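Local coordinates for universal stress protein (Burkholderia pseudomallei, PDB 4WNY) that belongs to the universal stress protein A family and probably takes part in the bacterial response to stress, its precise role being unestablished, at residues S7-L13 against A35-Y41; L23-L27 against A75-M79. All blocks are in the same frame, centred on the assembly; numbering follows the deposited sequence.

Interaction 1 (S7-L13 against A35-Y41)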
ATOM      1  N   SER A   7      -1.705 -12.768   5.005  1.00 48.77           N
ATOM      2  CA  SER A   7      -1.027 -13.765   5.829  1.00 49.54           C
ATOM      3  C   SER A   7       0.490 -13.642   5.755  1.00 43.68           C
ATOM      4  O   SER A   7       1.184 -13.814   6.758  1.00 41.19           O
ATOM      5  CB  SER A   7      -1.449 -15.174   5.412  1.00 54.90           C
ATOM      6  OG  SER A   7      -1.150 -15.404   4.046  1.00 57.01           O
ATOM      7  N   ILE A   8       1.002 -13.351   4.563  1.00 42.17           N
ATOM      8  CA  ILE A   8       2.441 -13.225   4.362  1.00 40.24           C
ATOM      9  C   ILE A   8       2.805 -11.892   3.714  1.00 37.71           C
ATOM     10  O   ILE A   8       2.414 -11.606   2.581  1.00 38.23           O
ATOM     11  CB  ILE A   8       2.989 -14.379   3.501  1.00 41.39           C
ATOM     12  CG1 ILE A   8       2.829 -15.712   4.238  1.00 42.46           C
ATOM     13  CG2 ILE A   8       4.450 -14.138   3.155  1.00 39.05           C
ATOM     14  CD1 ILE A   8       3.173 -16.924   3.396  1.00 44.48           C
ATOM     15  N   ILE A   9       3.563 -11.080   4.443  1.00 34.93           N
ATOM     16  CA  ILE A   9       3.935  -9.751   3.975  1.00 33.29           C
ATOM     17  C   ILE A   9       5.411  -9.672   3.602  1.00 33.70           C
ATOM     18  O   ILE A   9       6.279 -10.120   4.354  1.00 32.20           O
ATOM     19  CB  ILE A   9       3.644  -8.680   5.039  1.00 35.42           C
ATOM     20  CG1 ILE A   9       2.209  -8.816   5.560  1.00 38.81           C
ATOM     21  CG2 ILE A   9       3.890  -7.291   4.472  1.00 33.80           C
ATOM     22  CD1 ILE A   9       1.888  -7.875   6.702  1.00 38.76           C
ATOM     23  N   LEU A  10       5.690  -9.090   2.442  1.00 35.03           N
ATOM     24  CA  LEU A  10       7.058  -8.900   1.979  1.00 34.81           C
ATOM     25  C   LEU A  10       7.438  -7.423   2.053  1.00 31.26           C
ATOM     26  O   LEU A  10       6.685  -6.562   1.604  1.00 29.86           O
ATOM     27  CB  LEU A  10       7.212  -9.432   0.549  1.00 35.81           C
ATOM     28  CG  LEU A  10       8.602  -9.551  -0.083  1.00 32.66           C
ATOM     29  CD1 LEU A  10       8.593 -10.628  -1.152  1.00 33.51           C
ATOM     30  CD2 LEU A  10       9.056  -8.231  -0.686  1.00 31.83           C
ATOM     31  N   VAL A  11       8.606  -7.135   2.622  1.00 28.38           N
ATOM     32  CA  VAL A  11       9.114  -5.767   2.686  1.00 28.01           C
ATOM     33  C   VAL A  11      10.531  -5.694   2.112  1.00 26.60           C
ATOM     34  O   VAL A  11      11.412  -6.467   2.495  1.00 22.31           O
ATOM     35  CB  VAL A  11       9.093  -5.219   4.136  1.00 28.30           C
ATOM     36  CG1 VAL A  11       9.734  -6.205   5.096  1.00 27.53           C
ATOM     37  CG2 VAL A  11       9.775  -3.857   4.216  1.00 31.07           C
ATOM     38  N   ALA A  12      10.739  -4.774   1.176  1.00 28.57           N
ATOM     39  CA  ALA A  12      12.022  -4.656   0.491  1.00 29.81           C
ATOM     40  C   ALA A  12      12.993  -3.769   1.259  1.00 30.75           C
ATOM     41  O   ALA A  12      12.697  -2.607   1.540  1.00 30.73           O
ATOM     42  CB  ALA A  12      11.819  -4.116  -0.918  1.00 32.75           C
ATOM     43  N   LEU A  13      14.156  -4.322   1.590  1.00 31.13           N
ATOM     44  CA  LEU A  13      15.180  -3.580   2.320  1.00 33.64           C
ATOM     45  C   LEU A  13      16.433  -3.371   1.469  1.00 37.25           C
ATOM     46  O   LEU A  13      16.751  -4.186   0.601  1.00 39.31           O
ATOM     47  CB  LEU A  13      15.544  -4.311   3.615  1.00 32.60           C
ATOM     48  CG  LEU A  13      14.386  -4.724   4.530  1.00 30.69           C
ATOM     49  CD1 LEU A  13      14.916  -5.473   5.740  1.00 30.87           C
ATOM     50  CD2 LEU A  13      13.564  -3.519   4.963  1.00 32.13           C
ATOM     51  N   ALA A  35       0.415 -11.448  11.151  1.00 48.24           N
ATOM     52  CA  ALA A  35       0.874 -11.964   9.873  1.00 45.20           C
ATOM     53  C   ALA A  35       2.346 -12.353   9.900  1.00 41.65           C
ATOM     54  O   ALA A  35       3.100 -11.925  10.774  1.00 42.12           O
ATOM     55  CB  ALA A  35       0.630 -10.938   8.789  1.00 42.62           C
ATOM     56  N   ARG A  36       2.747 -13.172   8.935  1.00 41.15           N
ATOM     57  CA  ARG A  36       4.150 -13.512   8.758  1.00 41.50           C
ATOM     58  C   ARG A  36       4.845 -12.430   7.944  1.00 37.99           C
ATOM     59  O   ARG A  36       4.311 -11.959   6.939  1.00 36.82           O
ATOM     60  CB  ARG A  36       4.298 -14.869   8.070  1.00 46.63           C
ATOM     61  CG  ARG A  36       3.760 -16.037   8.875  1.00 52.62           C
ATOM     62  CD  ARG A  36       3.917 -17.340   8.109  1.00 55.74           C
ATOM     63  NE  ARG A  36       5.318 -17.644   7.835  1.00 56.17           N
ATOM     64  CZ  ARG A  36       6.095 -18.367   8.636  1.00 58.37           C
ATOM     65  NH1 ARG A  36       5.606 -18.863   9.764  1.00 62.53           N
ATOM     66  NH2 ARG A  36       7.359 -18.595   8.308  1.00 57.09           N
ATOM     67  N   LEU A  37       6.034 -12.030   8.379  1.00 36.22           N
ATOM     68  CA  LEU A  37       6.789 -11.007   7.666  1.00 32.48           C
ATOM     69  C   LEU A  37       8.024 -11.606   7.009  1.00 30.79           C
ATOM     70  O   LEU A  37       8.739 -12.399   7.618  1.00 34.49           O
ATOM     71  CB  LEU A  37       7.196  -9.877   8.610  1.00 30.31           C
ATOM     72  CG  LEU A  37       7.746  -8.623   7.933  1.00 27.57           C
ATOM     73  CD1 LEU A  37       6.645  -7.901   7.171  1.00 24.46           C
ATOM     74  CD2 LEU A  37       8.389  -7.704   8.955  1.00 29.60           C
ATOM     75  N   VAL A  38       8.266 -11.230   5.759  1.00 29.44           N
ATOM     76  CA  VAL A  38       9.438 -11.707   5.039  1.00 28.02           C
ATOM     77  C   VAL A  38      10.195 -10.534   4.430  1.00 26.43           C
ATOM     78  O   VAL A  38       9.916 -10.130   3.301  1.00 27.30           O
ATOM     79  CB  VAL A  38       9.060 -12.710   3.922  1.00 27.40           C
ATOM     80  CG1 VAL A  38      10.305 -13.180   3.192  1.00 25.26           C
ATOM     81  CG2 VAL A  38       8.301 -13.902   4.496  1.00 28.43           C
ATOM     82  N   PRO A  39      11.145  -9.968   5.189  1.00 26.41           N
ATOM     83  CA  PRO A  39      12.027  -8.921   4.666  1.00 26.97           C
ATOM     84  C   PRO A  39      12.986  -9.474   3.618  1.00 25.99           C
ATOM     85  O   PRO A  39      13.577 -10.530   3.832  1.00 24.75           O
ATOM     86  CB  PRO A  39      12.798  -8.449   5.908  1.00 27.14           C
ATOM     87  CG  PRO A  39      11.999  -8.935   7.079  1.00 28.00           C
ATOM     88  CD  PRO A  39      11.386 -10.220   6.619  1.00 27.71           C
ATOM     89  N   VAL A  40      13.137  -8.777   2.498  1.00 25.64           N
ATOM     90  CA  VAL A  40      14.079  -9.222   1.482  1.00 28.46           C
ATOM     91  C   VAL A  40      15.118  -8.146   1.185  1.00 30.60           C
ATOM     92  O   VAL A  40      14.798  -6.962   1.073  1.00 30.82           O
ATOM     93  CB  VAL A  40      13.367  -9.630   0.169  1.00 28.71           C
ATOM     94  CG1 VAL A  40      12.410 -10.787   0.417  1.00 29.25           C
ATOM     95  CG2 VAL A  40      12.629  -8.453  -0.440  1.00 32.17           C
ATOM     96  N   TYR A  41      16.373  -8.570   1.088  1.00 29.83           N
ATOM     97  CA  TYR A  41      17.453  -7.685   0.678  1.00 31.92           C
ATOM     98  C   TYR A  41      17.830  -8.006  -0.761  1.00 33.96           C
ATOM     99  O   TYR A  41      18.200  -9.139  -1.071  1.00 36.48           O
ATOM    100  CB  TYR A  41      18.665  -7.831   1.602  1.00 30.22           C
ATOM    101  CG  TYR A  41      19.806  -6.893   1.271  1.00 32.63           C
ATOM    102  CD1 TYR A  41      19.901  -5.643   1.872  1.00 33.34           C
ATOM    103  CD2 TYR A  41      20.789  -7.257   0.358  1.00 34.58           C
ATOM    104  CE1 TYR A  41      20.945  -4.783   1.571  1.00 37.54           C
ATOM    105  CE2 TYR A  41      21.834  -6.404   0.053  1.00 37.08           C
ATOM    106  CZ  TYR A  41      21.908  -5.171   0.661  1.00 39.35           C
ATOM    107  OH  TYR A  41      22.950  -4.326   0.354  1.00 43.39           O
TER
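Arg36 O accepts Ile9 N at 2.7 Å in a nearly straight bond, N-H...O angle 175°, and also takes a CA-H...O contact from Ile8 CA at 3.4 Å. The bond to Ile9 belongs to the parallel pairing of strands 8-13 and 36-43, the two strands of a right-handed beta-alpha-beta unit connected by helix 17-32, at the middle of the five-stranded universal stress protein sheet. Ile9 O in turn takes Val38 N at 2.7 Å, and Val11 and Leu13 continue the pattern. Of the six bonds only Val11 N to Val38 O, at 3.3 Å, is weak. On the face of Ile9, Val11 and Leu13, with CG of Leu37 anti to the backbone N (chi1 -168°) and chi2 near 69°, Leu37 CD1 turns toward the neighbouring strand, 3.8 Å from Ile9 CB. Pro39 offers CB both to Val11 CG1 and to Leu13 CD1, and helix 57-82 packs on Pro39 and Leu13. The other face, with Ile8, Leu10 and Ala12, lies under helix 100-111, whose Ile111 and Leu104 touch Val38 and Val40. There Leu10 and Val40 meet at about a right angle, Leu10 CD2 lying 3.6 Å from Val40 CG2.

Interaction 2 (L23-L27 against A75-M79)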
ATOM      1  N   LEU A  23      10.235  -0.982   7.118  1.00 35.30           N
ATOM      2  CA  LEU A  23      10.298  -2.217   7.888  1.00 33.60           C
ATOM      3  C   LEU A  23       9.515  -2.088   9.190  1.00 35.24           C
ATOM      4  O   LEU A  23       8.789  -3.002   9.580  1.00 34.45           O
ATOM      5  CB  LEU A  23      11.752  -2.590   8.183  1.00 31.57           C
ATOM      6  CG  LEU A  23      11.963  -3.752   9.154  1.00 32.06           C
ATOM      7  CD1 LEU A  23      11.322  -5.020   8.618  1.00 29.77           C
ATOM      8  CD2 LEU A  23      13.443  -3.972   9.419  1.00 33.32           C
ATOM      9  N   ASP A  24       9.668  -0.946   9.854  1.00 38.06           N
ATOM     10  CA  ASP A  24       8.953  -0.679  11.096  1.00 41.42           C
ATOM     11  C   ASP A  24       7.448  -0.640  10.863  1.00 41.75           C
ATOM     12  O   ASP A  24       6.664  -1.044  11.723  1.00 43.76           O
ATOM     13  CB  ASP A  24       9.421   0.638  11.716  1.00 45.21           C
ATOM     14  CG  ASP A  24      10.830   0.553  12.273  1.00 48.85           C
ATOM     15  OD1 ASP A  24      11.332  -0.576  12.460  1.00 46.97           O
ATOM     16  OD2 ASP A  24      11.432   1.618  12.530  1.00 53.28           O
ATOM     17  N   ALA A  25       7.051  -0.149   9.693  1.00 39.66           N
ATOM     18  CA  ALA A  25       5.643  -0.091   9.325  1.00 38.69           C
ATOM     19  C   ALA A  25       5.116  -1.481   8.984  1.00 36.19           C
ATOM     20  O   ALA A  25       4.013  -1.853   9.385  1.00 35.38           O
ATOM     21  CB  ALA A  25       5.439   0.857   8.157  1.00 38.90           C
ATOM     22  N   ALA A  26       5.916  -2.243   8.242  1.00 32.64           N
ATOM     23  CA  ALA A  26       5.557  -3.606   7.867  1.00 31.28           C
ATOM     24  C   ALA A  26       5.481  -4.501   9.099  1.00 32.78           C
ATOM     25  O   ALA A  26       4.622  -5.378   9.186  1.00 32.24           O
ATOM     26  CB  ALA A  26       6.555  -4.163   6.863  1.00 29.81           C
ATOM     27  N   LEU A  27       6.384  -4.272  10.048  1.00 33.11           N
ATOM     28  CA  LEU A  27       6.376  -5.009  11.306  1.00 35.99           C
ATOM     29  C   LEU A  27       5.110  -4.729  12.099  1.00 38.65           C
ATOM     30  O   LEU A  27       4.454  -5.651  12.584  1.00 40.07           O
ATOM     31  CB  LEU A  27       7.601  -4.656  12.151  1.00 37.79           C
ATOM     32  CG  LEU A  27       8.744  -5.667  12.169  1.00 39.99           C
ATOM     33  CD1 LEU A  27       9.819  -5.210  13.130  1.00 43.07           C
ATOM     34  CD2 LEU A  27       8.235  -7.041  12.558  1.00 40.42           C
ATOM     35  N   ALA A  75      16.809  -7.095  10.808  1.00 31.33           N
ATOM     36  CA  ALA A  75      15.386  -7.263  10.550  1.00 27.75           C
ATOM     37  C   ALA A  75      14.836  -8.433  11.356  1.00 28.49           C
ATOM     38  O   ALA A  75      13.753  -8.344  11.934  1.00 28.46           O
ATOM     39  CB  ALA A  75      15.129  -7.468   9.067  1.00 23.65           C
ATOM     40  N   GLN A  76      15.594  -9.525  11.391  1.00 27.71           N
ATOM     41  CA  GLN A  76      15.222 -10.702  12.170  1.00 28.38           C
ATOM     42  C   GLN A  76      15.161 -10.372  13.658  1.00 28.89           C
ATOM     43  O   GLN A  76      14.263 -10.827  14.367  1.00 31.58           O
ATOM     44  CB  GLN A  76      16.209 -11.846  11.919  1.00 32.27           C
ATOM     45  CG  GLN A  76      15.954 -13.092  12.757  1.00 33.87           C
ATOM     46  CD  GLN A  76      14.577 -13.683  12.524  1.00 35.31           C
ATOM     47  OE1 GLN A  76      13.656 -13.466  13.313  1.00 36.79           O
ATOM     48  NE2 GLN A  76      14.431 -14.438  11.441  1.00 31.81           N
ATOM     49  N   ALA A  77      16.117  -9.570  14.122  1.00 26.09           N
ATOM     50  CA  ALA A  77      16.166  -9.157  15.520  1.00 27.95           C
ATOM     51  C   ALA A  77      14.945  -8.322  15.897  1.00 30.60           C
ATOM     52  O   ALA A  77      14.411  -8.447  17.001  1.00 31.51           O
ATOM     53  CB  ALA A  77      17.444  -8.380  15.797  1.00 26.78           C
ATOM     54  N   ARG A  78      14.510  -7.468  14.977  1.00 30.58           N
ATOM     55  CA  ARG A  78      13.321  -6.653  15.193  1.00 32.82           C
ATOM     56  C   ARG A  78      12.066  -7.521  15.240  1.00 30.73           C
ATOM     57  O   ARG A  78      11.186  -7.313  16.076  1.00 33.63           O
ATOM     58  CB  ARG A  78      13.179  -5.597  14.097  1.00 35.49           C
ATOM     59  CG  ARG A  78      14.302  -4.577  14.027  1.00 38.40           C
ATOM     60  CD  ARG A  78      13.896  -3.423  13.123  1.00 37.17           C
ATOM     61  NE  ARG A  78      15.032  -2.819  12.435  1.00 36.64           N
ATOM     62  CZ  ARG A  78      14.953  -1.720  11.693  1.00 36.44           C
ATOM     63  NH1 ARG A  78      13.791  -1.096  11.551  1.00 36.15           N
ATOM     64  NH2 ARG A  78      16.037  -1.241  11.096  1.00 35.29           N
ATOM     65  N   MET A  79      11.994  -8.495  14.336  1.00 28.49           N
ATOM     66  CA  MET A  79      10.864  -9.417  14.278  1.00 29.37           C
ATOM     67  C   MET A  79      10.771 -10.273  15.540  1.00 30.60           C
ATOM     68  O   MET A  79       9.683 -10.479  16.082  1.00 31.10           O
ATOM     69  CB  MET A  79      10.973 -10.318  13.047  1.00 30.01           C
ATOM     70  CG  MET A  79      10.865  -9.584  11.719  1.00 32.10           C
ATOM     71  SD  MET A  79      11.353 -10.615  10.324  1.00 33.26           S
ATOM     72  CE  MET A  79      10.202 -11.976  10.500  1.00 35.00           C
TER
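Leu23 CD2 lies over one face of the Arg78 guanidinium, 3.5 Å from Arg78 CZ and displaced toward the rim of the group. At the edge of the same group, in its plane, Asp24 OD1 receives Arg78 NH1 at 2.7 Å. This salt bridge is short but bent: the N-H...O angle is 130°, so its hydrogen bond is weak, and the carboxylate and guanidinium planes are turned 48° apart. One turn further along the helix from Leu23, Leu27 splits its two methyls between neighbours on the facing helix, CD1 reaching Arg78 CB at 3.5 Å and CD2 reaching Met79 CG at 3.8 Å. Leu23 CD2 also touches Ala75 CB, at 3.9 Å, so the same methyl meets Ala75 and the guanidinium face. The segments come from helices 17-32 and 57-82, which lie side by side on one face of the parallel sheet of this alpha/beta fold; the axes of the segments 23-27 and 75-79 pass 11.1 Å apart at 33°. Further out, Asp74 forms a salt bridge with Arg78 NE and Ser20 OG hydrogen-bonds to NH2, so the guanidinium is held from several directions, which probably restrains its rotation. On the sheet side, Leu37 meets Leu23 and Leu27, while Leu13 backs Leu23 and Ala75. Away from helix 57-82, Ala25 O accepts a hydrogen bond from Tyr6 OH of the second subunit.

Interaction 1 forms the centre of the sheet, whereas interaction 2 joins two helices packed side by side on one of its faces; their centres are 9 Å apart. Helix 17-32, which supplies residues 23-27, also connects the two strands of interaction 1, so both contacts draw on one beta-alpha-beta unit. The layers meet through Leu37, whose CD2 packs 3.7 Å from Leu27 CD2, and through Pro39, whose CG is 3.7 Å from Met79 SD. Main-chain hydrogen bonding dominates the strand pair, with mostly buried apolar side chains on both faces. The helix pair is made by side chains, without main-chain hydrogen bonds between segments, grading from leucines against the sheet to a salt bridge at the more exposed side.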